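Local coordinates for protein sulfoquinovosidase (PDB 5AEG) that hydrolyses plant sulfolipids, sulfoquinovosyl diacylglycerides, and simpler sulfoquinovosides such as sulfoquinovosyl glycerol, releasing sulfoquinovose for use as a carbon and sulfur source, at residues A[227-231]-A[232-236]; A[294-298]-A[299-303]. All coordinates share one frame; numbering follows the deposited sequence.

Interaction 1 (A[227-231]-A[232-236])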
ATOM      1  N   GLU A 227      20.483   5.926   5.075  1.00 28.11           N
ATOM      2  CA  GLU A 227      20.989   7.227   4.576  1.00 27.05           C
ATOM      3  C   GLU A 227      20.347   8.272   5.398  1.00 29.35           C
ATOM      4  O   GLU A 227      19.215   8.102   5.854  1.00 25.56           O
ATOM      5  CB  GLU A 227      20.648   7.540   3.165  1.00 34.12           C
ATOM      6  CG  GLU A 227      21.537   7.051   2.112  1.00 35.40           C
ATOM      7  CD  GLU A 227      21.146   7.535   0.725  1.00 36.16           C
ATOM      8  OE1 GLU A 227      20.225   6.920   0.124  1.00 32.45           O
ATOM      9  OE2 GLU A 227      21.852   8.427   0.181  1.00 32.62           O
ATOM     10  N   CYS A 228      21.030   9.417   5.529  1.00 25.97           N
ATOM     11  CA  CYS A 228      20.520  10.581   6.214  1.00 25.08           C
ATOM     12  C   CYS A 228      20.269  11.704   5.199  1.00 26.08           C
ATOM     13  O   CYS A 228      20.675  11.631   4.031  1.00 28.68           O
ATOM     14  CB  CYS A 228      21.517  11.114   7.247  1.00 31.04           C
ATOM     15  SG  CYS A 228      22.003   9.962   8.527  1.00 32.32           S
ATOM     16  N   ALA A 229      19.536  12.713   5.664  1.00 27.11           N
ATOM     17  CA  ALA A 229      19.348  13.923   4.897  1.00 26.91           C
ATOM     18  C   ALA A 229      18.970  15.080   5.789  1.00 24.60           C
ATOM     19  O   ALA A 229      18.629  14.916   6.962  1.00 26.61           O
ATOM     20  CB  ALA A 229      18.367  13.694   3.706  1.00 27.59           C
ATOM     21  N   ASP A 230      19.091  16.277   5.223  1.00 26.03           N
ATOM     22  CA  ASP A 230      18.821  17.532   5.887  1.00 28.04           C
ATOM     23  C   ASP A 230      17.374  17.868   6.001  1.00 26.74           C
ATOM     24  O   ASP A 230      16.968  18.519   7.020  1.00 27.62           O
ATOM     25  CB  ASP A 230      19.516  18.707   5.149  1.00 33.55           C
ATOM     26  CG  ASP A 230      21.043  18.712   5.409  1.00 44.74           C
ATOM     27  OD1 ASP A 230      21.472  18.044   6.422  1.00 46.66           O
ATOM     28  OD2 ASP A 230      21.776  19.327   4.593  1.00 56.25           O
ATOM     29  N   THR A 231      16.582  17.339   5.060  1.00 25.81           N
ATOM     30  CA  THR A 231      15.113  17.528   5.079  1.00 26.22           C
ATOM     31  C   THR A 231      14.406  16.187   4.742  1.00 26.75           C
ATOM     32  O   THR A 231      14.977  15.320   4.094  1.00 25.07           O
ATOM     33  CB  THR A 231      14.649  18.530   4.021  1.00 25.03           C
ATOM     34  OG1 THR A 231      14.978  18.027   2.744  1.00 25.92           O
ATOM     35  CG2 THR A 231      15.332  19.922   4.187  1.00 30.07           C
ATOM     36  N   TYR A 232      13.164  16.085   5.145  1.00 25.67           N
ATOM     37  CA  TYR A 232      12.349  14.874   4.749  1.00 23.14           C
ATOM     38  C   TYR A 232      12.187  14.767   3.289  1.00 23.37           C
ATOM     39  O   TYR A 232      12.227  13.655   2.730  1.00 23.62           O
ATOM     40  CB  TYR A 232      10.950  14.830   5.488  1.00 23.56           C
ATOM     41  CG  TYR A 232      11.162  14.710   6.935  1.00 24.07           C
ATOM     42  CD1 TYR A 232      11.593  13.492   7.503  1.00 24.72           C
ATOM     43  CD2 TYR A 232      10.982  15.785   7.768  1.00 23.05           C
ATOM     44  CE1 TYR A 232      11.878  13.394   8.865  1.00 22.71           C
ATOM     45  CE2 TYR A 232      11.249  15.696   9.111  1.00 21.76           C
ATOM     46  CZ  TYR A 232      11.691  14.493   9.660  1.00 25.78           C
ATOM     47  OH  TYR A 232      11.995  14.465  10.982  1.00 26.14           O
ATOM     48  N   ILE A 233      11.953  15.907   2.614  1.00 22.65           N
ATOM     49  CA  ILE A 233      11.844  15.893   1.188  1.00 23.64           C
ATOM     50  C   ILE A 233      13.084  15.303   0.496  1.00 24.76           C
ATOM     51  O   ILE A 233      12.982  14.502  -0.463  1.00 23.22           O
ATOM     52  CB  ILE A 233      11.517  17.338   0.673  1.00 28.00           C
ATOM     53  CG1 ILE A 233      10.054  17.651   0.998  1.00 28.81           C
ATOM     54  CG2 ILE A 233      11.807  17.484  -0.792  1.00 30.45           C
ATOM     55  CD1 ILE A 233       9.694  19.084   0.764  1.00 34.57           C
ATOM     56  N   SER A 234      14.268  15.722   0.971  1.00 22.67           N
ATOM     57  CA  SER A 234      15.519  15.163   0.446  1.00 22.53           C
ATOM     58  C   SER A 234      15.622  13.653   0.793  1.00 21.69           C
ATOM     59  O   SER A 234      16.072  12.861   0.019  1.00 25.42           O
ATOM     60  CB  SER A 234      16.756  15.932   1.043  1.00 23.89           C
ATOM     61  OG  SER A 234      17.901  15.335   0.494  1.00 28.35           O
ATOM     62  N   LEU A 235      15.223  13.335   2.009  1.00 22.90           N
ATOM     63  CA  LEU A 235      15.244  11.945   2.454  1.00 25.02           C
ATOM     64  C   LEU A 235      14.419  11.044   1.514  1.00 23.58           C
ATOM     65  O   LEU A 235      14.889   9.985   1.105  1.00 24.50           O
ATOM     66  CB  LEU A 235      14.858  11.862   3.903  1.00 23.76           C
ATOM     67  CG  LEU A 235      15.123  10.491   4.518  1.00 28.12           C
ATOM     68  CD1 LEU A 235      16.635  10.218   4.587  1.00 26.22           C
ATOM     69  CD2 LEU A 235      14.493  10.398   5.875  1.00 24.78           C
ATOM     70  N   LEU A 236      13.268  11.524   1.051  1.00 25.71           N
ATOM     71  CA  LEU A 236      12.386  10.736   0.183  1.00 23.13           C
ATOM     72  C   LEU A 236      12.915  10.622  -1.203  1.00 23.90           C
ATOM     73  O   LEU A 236      12.769   9.600  -1.866  1.00 22.99           O
ATOM     74  CB  LEU A 236      10.898  11.271   0.210  1.00 23.00           C
ATOM     75  CG  LEU A 236      10.173  11.155   1.560  1.00 24.57           C
ATOM     76  CD1 LEU A 236       8.786  11.673   1.376  1.00 26.53           C
ATOM     77  CD2 LEU A 236      10.074   9.731   2.064  1.00 26.91           C
TER
HETATM   78  O   HOH W   1      19.991  16.493   2.284  1.00 31.23           O
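Leu235 packs back against the chain that precedes its helix, meeting Ala229, Thr231 and the backbone of 227-228. Its CB lies 4.0 Å from Ala229 CB and 3.5 Å from Thr231 O. With CG anti to the backbone N (chi1 -168°), the branch is carried toward the end of strand 221-228, where CD1 comes to rest 3.6 Å from Glu227 O. Strand 193-197 adds to this packing through Tyr194. Ala229 CB also touches the edge of the first turn, 3.6 Å from Ser234 OG.

Two bonds tie Thr231 to that turn. Its carbonyl O accepts from Leu235 N at 2.9 Å, and its side-chain OG1 accepts from Ser234 N at 3.0 Å (N-H...O angle 158°). OG1 can face this amide because chi1, 62°, holds it between the backbone N and the carbonyl carbon. Were Thr231 an alanine, with no OG1, Ser234 N would probably be left without its side-chain acceptor and the helix start less firmly held. One water accepts from Asp230 N and is hydrogen-bonded to Ser234 OG, bridging loop and turn. The whole is a threonine N-cap, fixing the short link where strand 221-228 passes into helix 232-243.

Interaction 2 (A[294-298]-A[299-303]); sequences RMTSF and GKRVM
Arg294-Met303 forms a beta hairpin whose two strands are joined by a type I turn from Thr296 to Gly299, and its second strand carries two sulfolipid-binding residues, Arg301 and Val302, in the family 31 TIM-barrel domain. The register is set by Arg294 and Arg301, an antiparallel hydrogen-bonded pair: Arg294 N donates to Arg301 O, and Arg301 N returns the bond to Arg294 O, each at 2.8 Å.

At the turn, Gly299 O is gripped by two donors of one residue. Thr296 N reaches it at 3.1 Å from above the carbonyl plane, 45° out of it, whereas Thr296 OG1 donates at 2.6 Å in the carbonyl plane. The same hydroxyl oxygen accepts from Phe298 N, which makes an ST turn inside the hairpin loop. Gly299 has a positive phi, and at its backbone angles a beta carbon would run into Phe298 O, so the absence of a side chain is built into the turn.

On the sheet face of Met295 and Lys300, the two side chains run obliquely past each other, with Met295 SD 3.7 Å from Lys300 CG. Arg301 extends from the other face, and its NH2 is hydrogen-bonded to Asn540 O, a link to the chain just after strand 534-536, three residues on from His537, another substrate-binding residue.

Arg294 has its strongest polar partner in Asp341, a salt bridge, and makes a cation-pi contact with Phe370. The Met303 side chain crosses that of Arg294 at about a right angle; bends at chi2 (75°) and chi3 (63°) fold the thioether back, placing SD over the centre of one guanidinium face, 3.4 Å from Arg294 NH2.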
ATOM      1  N   ARG A 294     -19.256 -15.954 -11.670  1.00 28.49           N
ATOM      2  CA  ARG A 294     -19.355 -17.254 -10.988  1.00 31.98           C
ATOM      3  C   ARG A 294     -20.337 -17.114  -9.841  1.00 32.01           C
ATOM      4  O   ARG A 294     -20.157 -16.292  -8.908  1.00 31.80           O
ATOM      5  CB  ARG A 294     -17.971 -17.703 -10.536  1.00 35.33           C
ATOM      6  CG  ARG A 294     -18.033 -18.982  -9.687  1.00 41.35           C
ATOM      7  CD  ARG A 294     -17.600 -20.149 -10.481  1.00 41.01           C
ATOM      8  NE  ARG A 294     -16.189 -20.107 -10.818  1.00 37.11           N
ATOM      9  CZ  ARG A 294     -15.611 -21.044 -11.528  1.00 40.14           C
ATOM     10  NH1 ARG A 294     -16.325 -22.089 -12.013  1.00 41.13           N
ATOM     11  NH2 ARG A 294     -14.326 -20.945 -11.807  1.00 39.77           N
ATOM     12  N   MET A 295     -21.408 -17.906  -9.891  1.00 27.65           N
ATOM     13  CA  MET A 295     -22.317 -18.045  -8.767  1.00 31.07           C
ATOM     14  C   MET A 295     -21.727 -18.863  -7.587  1.00 35.40           C
ATOM     15  O   MET A 295     -21.153 -19.942  -7.796  1.00 32.35           O
ATOM     16  CB  MET A 295     -23.577 -18.719  -9.272  1.00 39.95           C
ATOM     17  CG  MET A 295     -24.785 -18.256  -8.580  1.00 44.30           C
ATOM     18  SD  MET A 295     -24.976 -16.466  -8.939  1.00 56.30           S
ATOM     19  CE  MET A 295     -25.863 -16.294  -7.410  1.00 38.69           C
ATOM     20  N   THR A 296     -21.828 -18.321  -6.356  1.00 31.37           N
ATOM     21  CA  THR A 296     -21.512 -19.031  -5.110  1.00 36.23           C
ATOM     22  C   THR A 296     -22.743 -18.957  -4.157  1.00 36.68           C
ATOM     23  O   THR A 296     -23.702 -18.226  -4.403  1.00 39.43           O
ATOM     24  CB  THR A 296     -20.329 -18.406  -4.382  1.00 41.06           C
ATOM     25  OG1 THR A 296     -20.725 -17.117  -3.894  1.00 42.03           O
ATOM     26  CG2 THR A 296     -19.072 -18.323  -5.308  1.00 38.29           C
ATOM     27  N   SER A 297     -22.706 -19.714  -3.071  1.00 42.81           N
ATOM     28  CA  SER A 297     -23.741 -19.635  -2.015  1.00 50.48           C
ATOM     29  C   SER A 297     -23.881 -18.231  -1.371  1.00 54.00           C
ATOM     30  O   SER A 297     -24.877 -17.993  -0.710  1.00 57.12           O
ATOM     31  CB  SER A 297     -23.448 -20.655  -0.893  1.00 48.34           C
ATOM     32  OG  SER A 297     -22.123 -20.492  -0.450  1.00 54.64           O
ATOM     33  N   PHE A 298     -22.909 -17.319  -1.591  1.00 56.33           N
ATOM     34  CA  PHE A 298     -22.923 -15.926  -1.058  1.00 63.12           C
ATOM     35  C   PHE A 298     -23.184 -14.833  -2.129  1.00 65.00           C
ATOM     36  O   PHE A 298     -22.987 -13.654  -1.851  1.00 67.82           O
ATOM     37  CB  PHE A 298     -21.604 -15.654  -0.327  1.00 65.77           C
ATOM     38  CG  PHE A 298     -21.028 -16.881   0.331  1.00 72.38           C
ATOM     39  CD1 PHE A 298     -21.565 -17.365   1.525  1.00 79.65           C
ATOM     40  CD2 PHE A 298     -20.004 -17.615  -0.288  1.00 82.07           C
ATOM     41  CE1 PHE A 298     -21.051 -18.519   2.125  1.00 88.18           C
ATOM     42  CE2 PHE A 298     -19.493 -18.775   0.298  1.00 85.73           C
ATOM     43  CZ  PHE A 298     -20.007 -19.223   1.513  1.00 89.24           C
ATOM     44  N   GLY A 299     -23.680 -15.235  -3.310  1.00 54.70           N
ATOM     45  CA  GLY A 299     -23.873 -14.374  -4.489  1.00 46.48           C
ATOM     46  C   GLY A 299     -22.716 -14.476  -5.500  1.00 43.08           C
ATOM     47  O   GLY A 299     -21.883 -15.371  -5.438  1.00 40.68           O
ATOM     48  N   LYS A 300     -22.629 -13.462  -6.357  1.00 38.37           N
ATOM     49  CA  LYS A 300     -21.850 -13.457  -7.568  1.00 34.23           C
ATOM     50  C   LYS A 300     -20.407 -13.029  -7.310  1.00 36.56           C
ATOM     51  O   LYS A 300     -20.137 -12.051  -6.616  1.00 33.57           O
ATOM     52  CB  LYS A 300     -22.529 -12.520  -8.568  1.00 38.58           C
ATOM     53  CG  LYS A 300     -24.007 -12.921  -8.746  1.00 42.92           C
ATOM     54  CD  LYS A 300     -24.709 -12.466 -10.006  1.00 49.13           C
ATOM     55  CE  LYS A 300     -24.722 -10.966 -10.174  1.00 58.29           C
ATOM     56  NZ  LYS A 300     -25.595 -10.257  -9.211  1.00 63.86           N
ATOM     57  N   ARG A 301     -19.503 -13.749  -7.935  1.00 28.27           N
ATOM     58  CA  ARG A 301     -18.091 -13.550  -7.823  1.00 31.10           C
ATOM     59  C   ARG A 301     -17.609 -13.427  -9.267  1.00 27.96           C
ATOM     60  O   ARG A 301     -18.309 -13.810 -10.189  1.00 30.86           O
ATOM     61  CB  ARG A 301     -17.496 -14.784  -7.108  1.00 36.58           C
ATOM     62  CG  ARG A 301     -16.676 -14.583  -5.849  1.00 52.53           C
ATOM     63  CD  ARG A 301     -17.472 -14.091  -4.656  1.00 53.28           C
ATOM     64  NE  ARG A 301     -17.752 -12.650  -4.754  1.00 63.20           N
ATOM     65  CZ  ARG A 301     -18.713 -11.972  -4.097  1.00 64.49           C
ATOM     66  NH1 ARG A 301     -19.532 -12.582  -3.198  1.00 66.14           N
ATOM     67  NH2 ARG A 301     -18.845 -10.651  -4.348  1.00 42.38           N
ATOM     68  N   VAL A 302     -16.431 -12.861  -9.469  1.00 26.09           N
ATOM     69  CA  VAL A 302     -15.778 -12.751 -10.746  1.00 28.20           C
ATOM     70  C   VAL A 302     -15.265 -14.182 -11.071  1.00 30.32           C
ATOM     71  O   VAL A 302     -14.816 -14.892 -10.170  1.00 27.38           O
ATOM     72  CB  VAL A 302     -14.598 -11.782 -10.661  1.00 29.06           C
ATOM     73  CG1 VAL A 302     -13.784 -11.774 -11.919  1.00 30.33           C
ATOM     74  CG2 VAL A 302     -15.100 -10.377 -10.366  1.00 31.11           C
ATOM     75  N   MET A 303     -15.309 -14.528 -12.351  1.00 25.42           N
ATOM     76  CA  MET A 303     -14.780 -15.774 -12.870  1.00 30.00           C
ATOM     77  C   MET A 303     -13.281 -15.603 -13.069  1.00 26.60           C
ATOM     78  O   MET A 303     -12.801 -14.746 -13.871  1.00 23.11           O
ATOM     79  CB  MET A 303     -15.528 -16.109 -14.203  1.00 29.51           C
ATOM     80  CG  MET A 303     -15.040 -17.311 -14.999  1.00 43.11           C
ATOM     81  SD  MET A 303     -15.557 -18.846 -14.213  1.00 51.55           S
ATOM     82  CE  MET A 303     -17.339 -18.769 -14.292  1.00 37.22           C
TER

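Interactions 1 and 2 are independent pieces of local structure. Their centres are 48 Å apart, their nearest atoms about 35 Å, and they lie on opposite sides of the chain's centre, so they share no contact. Along the sequence, 227-236 is complete before 294-303 begins. The relation to the substrate separates them further: the helix start of interaction 1 is far from the substrate-binding and catalytic residues, whereas interaction 2 includes Arg301 and Val302 of the sulfolipid site. The Val302 side chain is about 4 Å from those of Gln288 and Trp304, which bind the same substrate. Interaction 2 thus contributes two residues to the substrate site, and its second strand probably helps to line the pocket; interaction 1 is a distant structural junction.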